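Local coordinates for protein iron-containing alcohol dehydrogenase (Ralstonia eutropha, PDB 3JZD) that binds NAD at the cleft between its two domains and probably reduces maleylacetate to 3-oxoadipate with NADH or NADPH, at residues A[208-213]-A[217-222]; A[314-319]-A[350-355]. One frame throughout, in Å; residues are numbered along the deposited sequence.

Contact 1: A[208-213]-A[217-222]; sequences PAVFND and LDARSQ
A209 and V210 meet A219 and R220 in an alpha-alpha hairpin of the all-helical C-terminal domain, where helix 190-212 ends and, after a short turn, helix 217-236 sets off in roughly the opposite direction. The two short helical segments run at 143° to each other and approach to 8.6 Å between axes. Alanines suit this line of approach: the CB of A209 lies 3.5 Å from the CB of A219, a methyl-to-methyl touch. V210 and A219 bring their CA atoms to 5.4 Å; with just a methyl on A219 the backbones can come this close. V210 divides its branches between two partners, CG2 resting on the CB of A219 at 3.6 Å while CG1 goes to the arginine.

R220 can be followed outward from its backbone. Its CB points along the flank of the interface, the chain bends at chi2 (-59°), and CD then passes 4.0 Å from V210 CG2. Beyond it NE, CZ, NH1 and NH2 all lie round V210 CG1, NH1 nearest at 3.5 Å, so that this methyl sits over the centre of one guanidinium face. A flat cation suits this place because an apolar methyl can take the face while the N-H groups bond outward round the rim: NE to the carbonyl of P214 in the connecting turn, NH1 to the hydroxyls of S168 and Y123, NH2 to the carbonyl of L163. Those bonds fix the rotation of the buried group and tie the hairpin to the region beside the bound NAD.

One turn of helix 217-236 is reinforced from within, since L217 O accepts both S221 N and S221 OG, which arrive from opposite faces of its carbonyl plane, the hydroxyl at 2.7 Å.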
ATOM      1  N   PRO A 208      -1.118 -21.516 -13.311  1.00 16.28           N
ATOM      2  CA  PRO A 208      -0.869 -22.921 -13.555  1.00 15.68           C
ATOM      3  C   PRO A 208      -1.071 -23.790 -12.332  1.00 17.67           C
ATOM      4  O   PRO A 208      -1.460 -24.945 -12.472  1.00 18.92           O
ATOM      5  CB  PRO A 208       0.581 -22.960 -14.080  1.00 16.81           C
ATOM      6  CG  PRO A 208       1.156 -21.641 -13.821  1.00 20.35           C
ATOM      7  CD  PRO A 208       0.024 -20.660 -13.692  1.00 15.34           C
ATOM      8  N   ALA A 209      -0.839 -23.261 -11.131  1.00 16.90           N
ATOM      9  CA  ALA A 209      -1.041 -24.076  -9.947  1.00 15.23           C
ATOM     10  C   ALA A 209      -2.547 -24.385  -9.772  1.00 15.49           C
ATOM     11  O   ALA A 209      -2.917 -25.507  -9.459  1.00 16.55           O
ATOM     12  CB  ALA A 209      -0.420 -23.390  -8.664  1.00 13.47           C
ATOM     13  N   VAL A 210      -3.391 -23.396 -10.025  1.00 13.69           N
ATOM     14  CA  VAL A 210      -4.821 -23.552  -9.896  1.00 16.38           C
ATOM     15  C   VAL A 210      -5.332 -24.489 -10.995  1.00 18.52           C
ATOM     16  O   VAL A 210      -6.165 -25.367 -10.733  1.00 18.02           O
ATOM     17  CB  VAL A 210      -5.541 -22.180  -9.911  1.00 14.57           C
ATOM     18  CG1 VAL A 210      -7.014 -22.322 -10.179  1.00 11.67           C
ATOM     19  CG2 VAL A 210      -5.286 -21.467  -8.606  1.00 20.41           C
ATOM     20  N   PHE A 211      -4.800 -24.327 -12.198  1.00 19.82           N
ATOM     21  CA  PHE A 211      -5.159 -25.180 -13.320  1.00 21.86           C
ATOM     22  C   PHE A 211      -4.815 -26.653 -13.000  1.00 24.13           C
ATOM     23  O   PHE A 211      -5.600 -27.548 -13.290  1.00 22.45           O
ATOM     24  CB  PHE A 211      -4.419 -24.733 -14.554  1.00 22.14           C
ATOM     25  CG  PHE A 211      -4.816 -25.461 -15.790  1.00 25.35           C
ATOM     26  CD1 PHE A 211      -5.952 -25.095 -16.475  1.00 19.06           C
ATOM     27  CD2 PHE A 211      -4.036 -26.500 -16.285  1.00 24.54           C
ATOM     28  CE1 PHE A 211      -6.327 -25.752 -17.633  1.00 25.02           C
ATOM     29  CE2 PHE A 211      -4.402 -27.154 -17.448  1.00 25.16           C
ATOM     30  CZ  PHE A 211      -5.546 -26.778 -18.119  1.00 23.75           C
ATOM     31  N   ASN A 212      -3.661 -26.896 -12.381  1.00 23.51           N
ATOM     32  CA  ASN A 212      -3.269 -28.251 -12.020  1.00 23.92           C
ATOM     33  C   ASN A 212      -4.180 -28.766 -10.888  1.00 24.11           C
ATOM     34  O   ASN A 212      -4.577 -29.923 -10.905  1.00 22.21           O
ATOM     35  CB  ASN A 212      -1.799 -28.260 -11.592  1.00 24.68           C
ATOM     36  CG  ASN A 212      -1.318 -29.632 -11.115  1.00 35.59           C
ATOM     37  OD1 ASN A 212      -1.270 -30.593 -11.883  1.00 45.30           O
ATOM     38  ND2 ASN A 212      -0.912 -29.709  -9.848  1.00 41.72           N
ATOM     39  N   ASP A 213      -4.544 -27.909  -9.927  1.00 22.70           N
ATOM     40  CA  ASP A 213      -5.390 -28.346  -8.842  1.00 23.44           C
ATOM     41  C   ASP A 213      -6.302 -27.243  -8.343  1.00 23.12           C
ATOM     42  O   ASP A 213      -5.902 -26.478  -7.497  1.00 23.69           O
ATOM     43  CB  ASP A 213      -4.511 -28.852  -7.692  1.00 23.55           C
ATOM     44  CG  ASP A 213      -5.324 -29.497  -6.545  1.00 28.49           C
ATOM     45  OD1 ASP A 213      -6.584 -29.583  -6.590  1.00 29.26           O
ATOM     46  OD2 ASP A 213      -4.665 -29.944  -5.584  1.00 31.31           O
ATOM     47  N   LEU A 217      -5.719 -24.755  -1.812  1.00 22.76           N
ATOM     48  CA  LEU A 217      -6.017 -23.478  -1.178  1.00 22.54           C
ATOM     49  C   LEU A 217      -4.826 -22.505  -1.201  1.00 20.94           C
ATOM     50  O   LEU A 217      -5.052 -21.321  -1.157  1.00 20.63           O
ATOM     51  CB  LEU A 217      -6.572 -23.650   0.246  1.00 22.27           C
ATOM     52  CG  LEU A 217      -7.944 -24.314   0.303  1.00 25.39           C
ATOM     53  CD1 LEU A 217      -8.281 -24.744   1.761  1.00 23.41           C
ATOM     54  CD2 LEU A 217      -8.983 -23.384  -0.249  1.00 22.62           C
ATOM     55  N   ASP A 218      -3.590 -22.994  -1.318  1.00 20.31           N
ATOM     56  CA  ASP A 218      -2.448 -22.083  -1.441  1.00 22.43           C
ATOM     57  C   ASP A 218      -2.430 -21.431  -2.826  1.00 22.21           C
ATOM     58  O   ASP A 218      -2.223 -20.225  -2.918  1.00 23.27           O
ATOM     59  CB  ASP A 218      -1.130 -22.794  -1.232  1.00 22.82           C
ATOM     60  CG  ASP A 218      -0.905 -23.223   0.229  1.00 28.77           C
ATOM     61  OD1 ASP A 218      -1.325 -22.527   1.179  1.00 34.00           O
ATOM     62  OD2 ASP A 218      -0.249 -24.251   0.397  1.00 34.66           O
ATOM     63  N   ALA A 219      -2.677 -22.218  -3.877  1.00 18.44           N
ATOM     64  CA  ALA A 219      -2.753 -21.669  -5.231  1.00 18.65           C
ATOM     65  C   ALA A 219      -3.904 -20.694  -5.288  1.00 17.03           C
ATOM     66  O   ALA A 219      -3.780 -19.633  -5.861  1.00 18.56           O
ATOM     67  CB  ALA A 219      -2.927 -22.762  -6.272  1.00 17.90           C
ATOM     68  N   ARG A 220      -5.034 -21.048  -4.704  1.00 14.86           N
ATOM     69  CA  ARG A 220      -6.147 -20.126  -4.695  1.00 15.03           C
ATOM     70  C   ARG A 220      -5.808 -18.827  -3.917  1.00 15.88           C
ATOM     71  O   ARG A 220      -6.197 -17.746  -4.350  1.00 16.11           O
ATOM     72  CB  ARG A 220      -7.418 -20.766  -4.133  1.00 15.86           C
ATOM     73  CG  ARG A 220      -8.123 -21.829  -5.014  1.00 16.98           C
ATOM     74  CD  ARG A 220      -8.545 -21.285  -6.360  1.00 17.47           C
ATOM     75  NE  ARG A 220      -9.370 -22.228  -7.107  1.00 16.52           N
ATOM     76  CZ  ARG A 220      -9.986 -21.936  -8.255  1.00 15.92           C
ATOM     77  NH1 ARG A 220      -9.857 -20.737  -8.812  1.00 20.46           N
ATOM     78  NH2 ARG A 220     -10.728 -22.838  -8.860  1.00 13.55           N
ATOM     79  N   SER A 221      -5.128 -18.938  -2.775  1.00 15.12           N
ATOM     80  CA  SER A 221      -4.717 -17.778  -2.014  1.00 16.12           C
ATOM     81  C   SER A 221      -3.806 -16.868  -2.832  1.00 17.13           C
ATOM     82  O   SER A 221      -3.973 -15.655  -2.877  1.00 17.97           O
ATOM     83  CB  SER A 221      -3.994 -18.196  -0.734  1.00 17.41           C
ATOM     84  OG  SER A 221      -4.847 -18.957   0.095  1.00 18.47           O
ATOM     85  N   GLN A 222      -2.861 -17.459  -3.513  1.00 18.69           N
ATOM     86  CA  GLN A 222      -1.937 -16.699  -4.315  1.00 20.51           C
ATOM     87  C   GLN A 222      -2.677 -15.896  -5.416  1.00 20.06           C
ATOM     88  O   GLN A 222      -2.363 -14.711  -5.625  1.00 19.31           O
ATOM     89  CB  GLN A 222      -0.928 -17.662  -4.907  1.00 23.93           C
ATOM     90  CG  GLN A 222       0.082 -17.019  -5.764  1.00 31.32           C
ATOM     91  CD  GLN A 222       1.176 -17.994  -6.196  1.00 38.34           C
ATOM     92  OE1 GLN A 222       2.342 -17.641  -6.159  1.00 42.03           O
ATOM     93  NE2 GLN A 222       0.799 -19.226  -6.579  1.00 37.22           N
TER

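Contact 2: A[314-319]-A[350-355]; sequences IGMREE and AAYEGV
The backbones of E318 and Y352 come within 7.0 Å at their CA atoms, where the loop leading from helix 294-304 into helix 321-328 passes the C-terminal end of helix 341-353. That helix finishes in a Schellman motif: V355 N bonds to A350 O, a weak bond joins G354 N to A351 O, and G354 takes the positive phi (75°) that glycine adopts readily.

Y352 fills the gap between the two backbones. With its CG anti to the backbone N, the ring extends to the loop, and E318 lays its CB over one face as a CH-pi contact, 3.9 Å from the ring centroid. The carbonyl O of M316, a selenomethionine, meets the ring at its edge, in plane, 3.4 Å from CE1. Tyrosine thus offers a face for aliphatic carbon, an edge for a carbonyl and a hydroxyl for water, which links Y352 OH to E318 N.

The glutamate chain continues extended past the ring toward E353. Q349 NE2 donates to OE2 of both acids, and a second water also donates to both, 2.9 Å from E318 OE2 and 3.1 Å from E353 OE2.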
ATOM      1  N   ILE A 314     -15.523 -16.315 -28.831  1.00 16.50           N
ATOM      2  CA  ILE A 314     -16.391 -15.833 -27.764  1.00 16.37           C
ATOM      3  C   ILE A 314     -17.509 -14.942 -28.307  1.00 16.99           C
ATOM      4  O   ILE A 314     -18.025 -14.058 -27.612  1.00 16.35           O
ATOM      5  CB  ILE A 314     -15.623 -15.163 -26.589  1.00 15.21           C
ATOM      6  CG1 ILE A 314     -14.844 -13.932 -27.072  1.00 16.31           C
ATOM      7  CG2 ILE A 314     -14.638 -16.154 -25.951  1.00 13.93           C
ATOM      8  CD1 ILE A 314     -14.707 -12.818 -25.993  1.00 13.91           C
ATOM      9  N   GLY A 315     -17.879 -15.135 -29.565  1.00 17.82           N
ATOM     10  CA  GLY A 315     -19.079 -14.454 -30.069  1.00 16.49           C
ATOM     11  C   GLY A 315     -18.928 -13.105 -30.733  1.00 15.52           C
ATOM     12  O   GLY A 315     -19.902 -12.350 -30.790  1.00 16.28           O
HETATM   13  N   MSE A 316     -17.733 -12.772 -31.199  1.00 12.59           N
HETATM   14  CA  MSE A 316     -17.544 -11.518 -31.911  1.00 12.79           C
HETATM   15  C   MSE A 316     -17.764 -11.866 -33.373  1.00 15.30           C
HETATM   16  O   MSE A 316     -17.183 -12.831 -33.852  1.00 15.88           O
HETATM   17  CB  MSE A 316     -16.125 -11.008 -31.743  1.00 12.95           C
HETATM   18  CG  MSE A 316     -15.797  -9.694 -32.456  1.00 12.24           C
HETATM   19 SE   MSE A 316     -16.875  -8.225 -31.714  0.75 14.35          SE
HETATM   20  CE  MSE A 316     -16.385  -6.805 -33.020  1.00 11.68           C
ATOM     21  N   ARG A 317     -18.617 -11.122 -34.081  1.00 15.01           N
ATOM     22  CA  ARG A 317     -18.747 -11.333 -35.526  1.00 14.94           C
ATOM     23  C   ARG A 317     -17.577 -10.625 -36.245  1.00 14.21           C
ATOM     24  O   ARG A 317     -17.272  -9.443 -35.964  1.00 13.29           O
ATOM     25  CB  ARG A 317     -20.065 -10.764 -36.043  1.00 14.57           C
ATOM     26  CG  ARG A 317     -21.303 -11.376 -35.394  1.00 16.09           C
ATOM     27  CD  ARG A 317     -22.566 -10.993 -36.148  1.00 18.60           C
ATOM     28  NE  ARG A 317     -22.744  -9.551 -36.222  1.00 23.98           N
ATOM     29  CZ  ARG A 317     -23.474  -8.937 -37.159  1.00 35.98           C
ATOM     30  NH1 ARG A 317     -24.068  -9.646 -38.109  1.00 37.45           N
ATOM     31  NH2 ARG A 317     -23.595  -7.606 -37.179  1.00 34.16           N
ATOM     32  N   GLU A 318     -16.930 -11.321 -37.175  1.00 12.45           N
ATOM     33  CA  GLU A 318     -15.868 -10.697 -37.940  1.00 14.23           C
ATOM     34  C   GLU A 318     -16.399  -9.434 -38.661  1.00 14.34           C
ATOM     35  O   GLU A 318     -15.708  -8.446 -38.818  1.00 12.60           O
ATOM     36  CB  GLU A 318     -15.328 -11.629 -39.010  1.00 14.65           C
ATOM     37  CG  GLU A 318     -14.110 -11.016 -39.717  1.00 17.47           C
ATOM     38  CD  GLU A 318     -13.346 -11.973 -40.623  1.00 22.54           C
ATOM     39  OE1 GLU A 318     -13.837 -13.097 -40.918  1.00 28.71           O
ATOM     40  OE2 GLU A 318     -12.211 -11.599 -41.038  1.00 26.37           O
ATOM     41  N   GLU A 319     -17.654  -9.495 -39.042  1.00 13.20           N
ATOM     42  CA  GLU A 319     -18.321  -8.432 -39.766  1.00 15.78           C
ATOM     43  C   GLU A 319     -18.559  -7.169 -38.935  1.00 13.36           C
ATOM     44  O   GLU A 319     -19.016  -6.207 -39.473  1.00 11.82           O
ATOM     45  CB  GLU A 319     -19.681  -8.949 -40.284  1.00 16.16           C
ATOM     46  CG  GLU A 319     -19.570 -10.184 -41.234  1.00 19.84           C
ATOM     47  CD  GLU A 319     -19.508 -11.560 -40.557  1.00 22.14           C
ATOM     48  OE1 GLU A 319     -19.457 -11.648 -39.308  1.00 15.74           O
ATOM     49  OE2 GLU A 319     -19.509 -12.568 -41.311  1.00 17.74           O
ATOM     50  N   ALA A 350      -6.235  -9.178 -35.453  1.00 15.62           N
ATOM     51  CA  ALA A 350      -5.346 -10.141 -34.788  1.00 16.15           C
ATOM     52  C   ALA A 350      -6.000 -10.771 -33.542  1.00 13.92           C
ATOM     53  O   ALA A 350      -5.854 -11.957 -33.290  1.00 17.23           O
ATOM     54  CB  ALA A 350      -3.982  -9.469 -34.418  1.00 13.62           C
ATOM     55  N   ALA A 351      -6.704  -9.963 -32.781  1.00 12.73           N
ATOM     56  CA  ALA A 351      -7.456 -10.426 -31.605  1.00 13.85           C
ATOM     57  C   ALA A 351      -8.591 -11.370 -32.053  1.00 13.62           C
ATOM     58  O   ALA A 351      -8.824 -12.425 -31.418  1.00 13.73           O
ATOM     59  CB  ALA A 351      -8.050  -9.224 -30.822  1.00 13.80           C
ATOM     60  N   TYR A 352      -9.255 -11.006 -33.159  1.00 14.21           N
ATOM     61  CA  TYR A 352     -10.355 -11.817 -33.735  1.00 14.26           C
ATOM     62  C   TYR A 352      -9.862 -13.214 -34.083  1.00 13.71           C
ATOM     63  O   TYR A 352     -10.478 -14.220 -33.736  1.00 14.94           O
ATOM     64  CB  TYR A 352     -10.976 -11.170 -34.990  1.00 13.13           C
ATOM     65  CG  TYR A 352     -12.034 -12.049 -35.611  1.00 15.31           C
ATOM     66  CD1 TYR A 352     -13.291 -12.130 -35.060  1.00 19.87           C
ATOM     67  CD2 TYR A 352     -11.740 -12.875 -36.678  1.00 16.67           C
ATOM     68  CE1 TYR A 352     -14.241 -12.971 -35.572  1.00 19.80           C
ATOM     69  CE2 TYR A 352     -12.700 -13.720 -37.203  1.00 18.22           C
ATOM     70  CZ  TYR A 352     -13.936 -13.760 -36.645  1.00 17.65           C
ATOM     71  OH  TYR A 352     -14.896 -14.581 -37.159  1.00 24.62           O
ATOM     72  N   GLU A 353      -8.722 -13.243 -34.734  1.00 15.21           N
ATOM     73  CA  GLU A 353      -8.143 -14.460 -35.242  1.00 17.45           C
ATOM     74  C   GLU A 353      -7.333 -15.225 -34.224  1.00 16.68           C
ATOM     75  O   GLU A 353      -7.110 -16.378 -34.409  1.00 19.73           O
ATOM     76  CB  GLU A 353      -7.281 -14.148 -36.468  1.00 17.84           C
ATOM     77  CG  GLU A 353      -8.124 -13.764 -37.713  1.00 20.77           C
ATOM     78  CD  GLU A 353      -7.294 -13.223 -38.861  1.00 30.10           C
ATOM     79  OE1 GLU A 353      -6.059 -13.140 -38.719  1.00 42.76           O
ATOM     80  OE2 GLU A 353      -7.868 -12.835 -39.908  1.00 38.26           O
ATOM     81  N   GLY A 354      -6.903 -14.614 -33.149  1.00 17.04           N
ATOM     82  CA  GLY A 354      -6.138 -15.345 -32.152  1.00 15.89           C
ATOM     83  C   GLY A 354      -4.711 -15.618 -32.597  1.00 16.78           C
ATOM     84  O   GLY A 354      -4.158 -16.674 -32.317  1.00 16.43           O
ATOM     85  N   VAL A 355      -4.136 -14.652 -33.291  1.00 19.29           N
ATOM     86  CA  VAL A 355      -2.753 -14.723 -33.712  1.00 21.82           C
ATOM     87  C   VAL A 355      -1.858 -14.483 -32.479  1.00 20.94           C
ATOM     88  O   VAL A 355      -2.055 -13.536 -31.737  1.00 21.17           O
ATOM     89  CB  VAL A 355      -2.464 -13.661 -34.800  1.00 24.18           C
ATOM     90  CG1 VAL A 355      -0.995 -13.767 -35.318  1.00 30.07           C
ATOM     91  CG2 VAL A 355      -3.449 -13.798 -35.994  1.00 26.82           C
TER
HETATM   92  O   HOH W   1     -17.587 -14.100 -37.510  1.00 13.09           O
HETATM   93  O   HOH W   2     -10.636 -13.986 -40.571  1.00 36.21           O

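How the contacts relate
Contacts 1 and 2 both belong to the helical C-terminal domain but stand far apart in it: their centres are 30 Å from each other, their nearest atoms about 15 Å, and they follow one another in series along the chain. Contact 1 looks toward the cofactor, the R220 side chain lying about 7 Å from the bound NAD and about 9 Å from the side chains of T122 and L159, which bind it. Contact 2 belongs to a more peripheral region, its centre 22 Å from that of the chain against 18 Å for contact 1; there the E318 side chain lies about 4 Å from a bound calcium ion.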